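Local coordinates for protein glycosyl hydrolase (Rhizobium leguminosarum bv. trifolii, PDB 5NDX) that probably hydrolyses O-glycosidic bonds as a family 39 glycosidase, a bacterial orthologue of human alpha-L-iduronidase, at residues Leu33-Gly47 / Leu77-Leu90. The protein carries 2 engineered substitutions. Residues are numbered along the deposited sequence; the frame is centred on the assembly and turned at random. Where two conformers were deposited one is given.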
loop_
_atom_site.group_PDB
_atom_site.type_symbol
_atom_site.label_atom_id
_atom_site.label_comp_id
_atom_site.label_asym_id
_atom_site.label_seq_id
_atom_site.Cartn_x
_atom_site.Cartn_y
_atom_site.Cartn_z
ATOM N N LEU A 33 5.807 15.223 -2.155
ATOM C CA LEU A 33 4.355 15.470 -2.163
ATOM C C LEU A 33 3.964 16.725 -2.960
ATOM O O LEU A 33 2.832 16.861 -3.377
ATOM C CB LEU A 33 3.796 15.591 -0.747
ATOM C CG LEU A 33 3.667 14.322 0.060
ATOM C CD1 LEU A 33 3.522 14.552 1.553
ATOM C CD2 LEU A 33 2.451 13.532 -0.427
ATOM N N LEU A 34 4.900 17.626 -3.187
ATOM C CA LEU A 34 4.637 18.826 -3.988
ATOM C C LEU A 34 4.890 18.607 -5.475
ATOM O O LEU A 34 4.563 19.469 -6.237
ATOM C CB LEU A 34 5.529 19.982 -3.534
ATOM C CG LEU A 34 5.525 20.208 -2.009
ATOM C CD1 LEU A 34 6.584 21.240 -1.615
ATOM C CD2 LEU A 34 4.146 20.596 -1.509
ATOM N N GLU A 35 5.455 17.478 -5.884
ATOM C CA GLU A 35 5.785 17.240 -7.300
ATOM C C GLU A 35 4.592 16.664 -8.076
ATOM O O GLU A 35 3.830 15.880 -7.539
ATOM C CB GLU A 35 6.929 16.229 -7.409
ATOM C CG GLU A 35 8.284 16.700 -6.888
ATOM C CD GLU A 35 8.764 18.014 -7.537
ATOM O OE1 GLU A 35 8.532 18.287 -8.725
ATOM O OE2 GLU A 35 9.356 18.815 -6.824
ATOM N N PRO A 36 4.459 16.999 -9.365
ATOM C CA PRO A 36 3.326 16.433 -10.129
ATOM C C PRO A 36 3.331 14.907 -10.315
ATOM O O PRO A 36 2.261 14.295 -10.427
ATOM C CB PRO A 36 3.423 17.144 -11.478
ATOM C CG PRO A 36 4.856 17.600 -11.551
ATOM C CD PRO A 36 5.193 18.004 -10.144
ATOM N N GLU A 37 4.508 14.302 -10.340
ATOM C CA GLU A 37 4.597 12.871 -10.424
ATOM C C GLU A 37 3.884 12.187 -9.227
ATOM O O GLU A 37 3.088 11.281 -9.423
ATOM C CB GLU A 37 6.034 12.410 -10.471
ATOM C CG GLU A 37 6.826 12.878 -11.692
ATOM C CD GLU A 37 7.438 14.254 -11.523
ATOM O OE1 GLU A 37 7.056 15.019 -10.601
ATOM O OE2 GLU A 37 8.310 14.580 -12.322
ATOM N N MET A 38 4.180 12.623 -8.011
ATOM C CA MET A 38 3.532 12.097 -6.823
ATOM C C MET A 38 2.065 12.402 -6.810
ATOM O O MET A 38 1.269 11.553 -6.347
ATOM C CB MET A 38 4.148 12.661 -5.565
ATOM C CG MET A 38 3.705 12.022 -4.262
ATOM S SD MET A 38 3.733 10.212 -4.255
ATOM C CE MET A 38 5.504 9.944 -4.196
ATOM N N ARG A 39 1.685 13.592 -7.310
ATOM C CA ARG A 39 0.252 13.934 -7.377
ATOM C C ARG A 39 -0.518 12.884 -8.226
ATOM O O ARG A 39 -1.560 12.378 -7.821
ATOM C CB ARG A 39 0.036 15.369 -7.917
ATOM C CG ARG A 39 -1.439 15.723 -8.018
ATOM C CD ARG A 39 -1.761 17.215 -8.224
ATOM N NE ARG A 39 -3.231 17.276 -8.336
ATOM C CZ ARG A 39 -4.112 17.449 -7.332
ATOM N NH1 ARG A 39 -3.734 17.703 -6.095
ATOM N NH2 ARG A 39 -5.416 17.411 -7.599
ATOM N N GLN A 40 0.036 12.525 -9.376
ATOM C CA GLN A 40 -0.567 11.490 -10.216
ATOM C C GLN A 40 -0.579 10.144 -9.482
ATOM O O GLN A 40 -1.595 9.465 -9.493
ATOM C CB GLN A 40 0.148 11.348 -11.542
ATOM C CG GLN A 40 -0.693 10.614 -12.543
ATOM C CD GLN A 40 0.035 10.392 -13.875
ATOM O OE1 GLN A 40 0.357 11.354 -14.642
ATOM N NE2 GLN A 40 0.232 9.170 -14.183
ATOM N N MET A 41 0.526 9.813 -8.824
ATOM C CA MET A 41 0.625 8.552 -8.096
ATOM C C MET A 41 -0.444 8.407 -7.010
ATOM O O MET A 41 -0.962 7.315 -6.805
ATOM C CB MET A 41 2.009 8.404 -7.504
ATOM C CG MET A 41 3.076 8.253 -8.573
ATOM S SD MET A 41 4.702 8.655 -7.938
ATOM C CE MET A 41 5.720 8.023 -9.276
ATOM N N LEU A 42 -0.758 9.507 -6.311
ATOM C CA LEU A 42 -1.742 9.464 -5.238
ATOM C C LEU A 42 -3.158 9.109 -5.694
ATOM O O LEU A 42 -3.920 8.589 -4.911
ATOM C CB LEU A 42 -1.761 10.762 -4.436
ATOM C CG LEU A 42 -0.506 11.074 -3.664
ATOM C CD1 LEU A 42 -0.618 12.424 -2.987
ATOM C CD2 LEU A 42 -0.202 10.021 -2.648
ATOM N N ALA A 43 -3.501 9.412 -6.936
ATOM C CA ALA A 43 -4.760 8.970 -7.521
ATOM C C ALA A 43 -4.811 7.458 -7.597
ATOM O O ALA A 43 -5.834 6.862 -7.259
ATOM C CB ALA A 43 -4.905 9.551 -8.920
ATOM N N TYR A 44 -3.721 6.817 -8.071
ATOM C CA TYR A 44 -3.726 5.334 -8.077
ATOM C C TYR A 44 -3.709 4.771 -6.674
ATOM O O TYR A 44 -4.430 3.818 -6.394
ATOM C CB TYR A 44 -2.542 4.736 -8.787
ATOM C CG TYR A 44 -2.337 5.123 -10.195
ATOM C CD1 TYR A 44 -2.903 4.418 -11.267
ATOM C CD2 TYR A 44 -1.539 6.209 -10.475
ATOM C CE1 TYR A 44 -2.608 4.781 -12.577
ATOM C CE2 TYR A 44 -1.304 6.593 -11.755
ATOM C CZ TYR A 44 -1.827 5.892 -12.800
ATOM O OH TYR A 44 -1.471 6.417 -14.032
ATOM N N ILE A 45 -2.911 5.380 -5.783
ATOM C CA ILE A 45 -2.752 4.887 -4.411
ATOM C C ILE A 45 -4.061 5.019 -3.610
ATOM O O ILE A 45 -4.430 4.112 -2.876
ATOM C CB ILE A 45 -1.613 5.594 -3.697
ATOM C CG1 ILE A 45 -0.287 5.230 -4.357
ATOM C CG2 ILE A 45 -1.574 5.239 -2.217
ATOM C CD1 ILE A 45 0.834 6.209 -4.011
ATOM N N GLY A 46 -4.792 6.108 -3.808
ATOM C CA GLY A 46 -6.092 6.284 -3.156
ATOM C C GLY A 46 -7.262 5.584 -3.815
ATOM O O GLY A 46 -8.369 5.696 -3.346
ATOM N N GLY A 47 -7.053 4.974 -4.950
ATOM C CA GLY A 47 -8.121 4.316 -5.684
ATOM C C GLY A 47 -8.334 2.823 -5.496
ATOM O O GLY A 47 -9.144 2.264 -6.214
ATOM N N LEU A 77 3.762 25.080 2.623
ATOM C CA LEU A 77 4.185 23.834 1.981
ATOM C C LEU A 77 3.588 22.597 2.648
ATOM O O LEU A 77 3.157 21.667 1.946
ATOM C CB LEU A 77 5.717 23.707 1.874
ATOM C CG LEU A 77 6.395 24.831 1.061
ATOM C CD1 LEU A 77 7.919 24.584 0.947
ATOM C CD2 LEU A 77 5.768 24.999 -0.332
ATOM N N LEU A 78 3.530 22.606 3.983
ATOM C CA LEU A 78 2.914 21.522 4.721
ATOM C C LEU A 78 1.427 21.421 4.416
ATOM O O LEU A 78 0.907 20.315 4.249
ATOM C CB LEU A 78 3.212 21.591 6.239
ATOM C CG LEU A 78 2.783 20.380 7.080
ATOM C CD1 LEU A 78 3.378 19.045 6.584
ATOM C CD2 LEU A 78 3.128 20.561 8.543
ATOM N N ASP A 79 0.752 22.559 4.299
ATOM C CA ASP A 79 -0.642 22.602 3.883
ATOM C C ASP A 79 -0.877 21.921 2.526
ATOM O O ASP A 79 -1.825 21.182 2.381
ATOM C CB ASP A 79 -1.159 24.039 3.739
ATOM C CG ASP A 79 -1.262 24.801 5.063
ATOM O OD1 ASP A 79 -1.195 24.208 6.170
ATOM O OD2 ASP A 79 -1.417 26.048 4.943
ATOM N N ARG A 80 -0.040 22.230 1.545
ATOM C CA ARG A 80 -0.156 21.625 0.238
ATOM C C ARG A 80 0.076 20.118 0.298
ATOM O O ARG A 80 -0.624 19.383 -0.344
ATOM C CB ARG A 80 0.820 22.270 -0.756
ATOM C CG ARG A 80 0.341 23.678 -1.151
ATOM C CD ARG A 80 1.391 24.496 -1.904
ATOM N NE ARG A 80 1.963 23.761 -3.051
ATOM C CZ ARG A 80 3.116 24.056 -3.680
ATOM N NH1 ARG A 80 3.884 25.087 -3.306
ATOM N NH2 ARG A 80 3.515 23.310 -4.702
ATOM N N ALA A 81 1.030 19.693 1.106
ATOM C CA ALA A 81 1.407 18.300 1.211
ATOM C C ALA A 81 0.297 17.467 1.877
ATOM O O ALA A 81 -0.065 16.403 1.374
ATOM C CB ALA A 81 2.698 18.165 1.995
ATOM N N LEU A 82 -0.236 17.958 2.989
ATOM C CA LEU A 82 -1.366 17.300 3.638
ATOM C C LEU A 82 -2.621 17.386 2.808
ATOM O O LEU A 82 -3.374 16.398 2.754
ATOM C CB LEU A 82 -1.602 17.812 5.044
ATOM C CG LEU A 82 -0.394 17.601 5.972
ATOM C CD1 LEU A 82 -0.639 18.218 7.332
ATOM C CD2 LEU A 82 -0.064 16.120 6.108
ATOM N N ASP A 83 -2.863 18.520 2.144
ATOM C CA ASP A 83 -4.073 18.643 1.338
ATOM C C ASP A 83 -4.108 17.593 0.218
ATOM O O ASP A 83 -5.164 17.052 -0.063
ATOM C CB ASP A 83 -4.197 20.013 0.681
ATOM C CG ASP A 83 -4.636 21.109 1.626
ATOM O OD1 ASP A 83 -5.028 20.889 2.790
ATOM O OD2 ASP A 83 -4.527 22.240 1.169
ATOM N N VAL A 84 -2.982 17.323 -0.443
ATOM C CA VAL A 84 -2.998 16.286 -1.485
ATOM C C VAL A 84 -3.311 14.907 -0.959
ATOM O O VAL A 84 -3.926 14.141 -1.677
ATOM C CB VAL A 84 -1.700 16.036 -2.367
ATOM C CG1 VAL A 84 -1.769 16.839 -3.586
ATOM C CG2 VAL A 84 -0.391 16.090 -1.654
ATOM N N MET A 85 -2.827 14.574 0.231
ATOM C CA MET A 85 -3.204 13.304 0.841
ATOM C C MET A 85 -4.711 13.227 1.085
ATOM O O MET A 85 -5.357 12.316 0.585
ATOM C CB MET A 85 -2.495 13.077 2.154
ATOM C CG MET A 85 -0.984 13.018 2.069
ATOM S SD MET A 85 -0.465 12.369 3.669
ATOM C CE MET A 85 1.198 12.903 3.541
ATOM N N ILE A 86 -5.254 14.209 1.798
ATOM C CA ILE A 86 -6.690 14.259 2.163
ATOM C C ILE A 86 -7.603 14.206 0.928
ATOM O O ILE A 86 -8.551 13.458 0.879
ATOM C CB ILE A 86 -7.020 15.486 3.048
ATOM C CG1 ILE A 86 -6.653 15.271 4.529
ATOM C CG2 ILE A 86 -8.538 15.753 3.116
ATOM C CD1 ILE A 86 -5.440 14.454 4.868
ATOM N N GLU A 87 -7.252 14.960 -0.080
ATOM C CA GLU A 87 -7.965 14.980 -1.339
ATOM C C GLU A 87 -7.993 13.599 -2.050
ATOM O O GLU A 87 -8.937 13.295 -2.752
ATOM C CB GLU A 87 -7.267 16.029 -2.202
ATOM C CG GLU A 87 -7.902 16.278 -3.549
ATOM C CD GLU A 87 -6.978 17.003 -4.530
ATOM O OE1 GLU A 87 -5.852 17.444 -4.163
ATOM O OE2 GLU A 87 -7.407 17.118 -5.704
ATOM N N HIS A 88 -6.991 12.738 -1.834
ATOM C CA HIS A 88 -7.019 11.375 -2.422
ATOM C C HIS A 88 -7.400 10.281 -1.425
ATOM O O HIS A 88 -7.071 9.115 -1.640
ATOM C CB HIS A 88 -5.683 11.106 -3.078
ATOM C CG HIS A 88 -5.464 11.975 -4.254
ATOM N ND1 HIS A 88 -4.813 13.181 -4.166
ATOM C CD2 HIS A 88 -5.912 11.877 -5.524
ATOM C CE1 HIS A 88 -4.815 13.765 -5.351
ATOM N NE2 HIS A 88 -5.480 12.999 -6.195
ATOM N N ARG A 89 -8.089 10.674 -0.341
ATOM C CA ARG A 89 -8.592 9.768 0.669
ATOM C C ARG A 89 -7.480 8.993 1.331
ATOM O O ARG A 89 -7.602 7.820 1.583
ATOM C CB ARG A 89 -9.668 8.833 0.070
ATOM C CG ARG A 89 -10.779 9.600 -0.689
ATOM C CD ARG A 89 -11.955 8.692 -1.076
ATOM N NE ARG A 89 -11.563 7.675 -2.075
ATOM C CZ ARG A 89 -11.649 7.800 -3.408
ATOM N NH1 ARG A 89 -12.111 8.920 -3.950
ATOM N NH2 ARG A 89 -11.266 6.801 -4.217
ATOM N N LEU A 90 -6.375 9.660 1.602
ATOM C CA LEU A 90 -5.261 9.075 2.309
ATOM C C LEU A 90 -5.089 9.839 3.619
ATOM O O LEU A 90 -5.418 11.015 3.695
ATOM C CB LEU A 90 -4.033 9.136 1.445
ATOM C CG LEU A 90 -4.193 8.235 0.197
ATOM C CD1 LEU A 90 -3.170 8.589 -0.854
ATOM C CD2 LEU A 90 -4.123 6.747 0.554
HETATM O O HOH W 1 -4.092 12.913 -8.684
HETATM O O HOH W 2 -9.565 5.275 -1.007
#
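L42 and V84 meet at the middle of this helix pair, where L42 CD1 lies 3.8 Å from V84 CB and the two side chains cross at about a right angle. The other branch of L42 turns to L90, whose CD1 also reaches CG2 of I45. L33 extends the apolar seam: its CD1 rests on A81 CB and presses tightly on M85 CE, at 3.5 Å. L34 lays CD2 against R80 CB and over one face of that arginine's guanidinium. Helices 36-45 and 77-87 run nearly parallel, 27° apart, with axes 10.0 Å from each other, as neighbouring outer helices of a (beta/alpha)8 barrel do; L33, L42 and M85 also touch strand 55-58 beneath.

H88 joins this core to the polar rim. L42 CB sits over the face of the H88 imidazole in a CH-pi contact, 4.1 Å from the ring centroid, while ND1 donates a nearly straight bond (170°) to V84 O that fixes the ring's rotation. A water accepts a weak bond from NE2 and donates to R39 O. A Schellman motif with R89 at C-prime ends helix 77-87, and G46 fits closely there, its CA 3.4 Å from H88 O.

At the edge, R39 leaves its helix with CG anti to the backbone N and an extended chain, reaching E87 end-on: R39 NH1 bonds E87 OE1 at 2.9 Å and R39 NH2 bonds E87 OE2 at 2.8 Å, both on the syn side, with the guanidinium and carboxylate planes twisted 36° apart. E541 forms a second salt bridge to NH2, linking the pair to the C-terminal region. Together the two carboxylates probably offset the charge of R39, and the paired bonds to E87 orient its guanidinium at the rim, while H88 carries polar groups into an otherwise apolar interior.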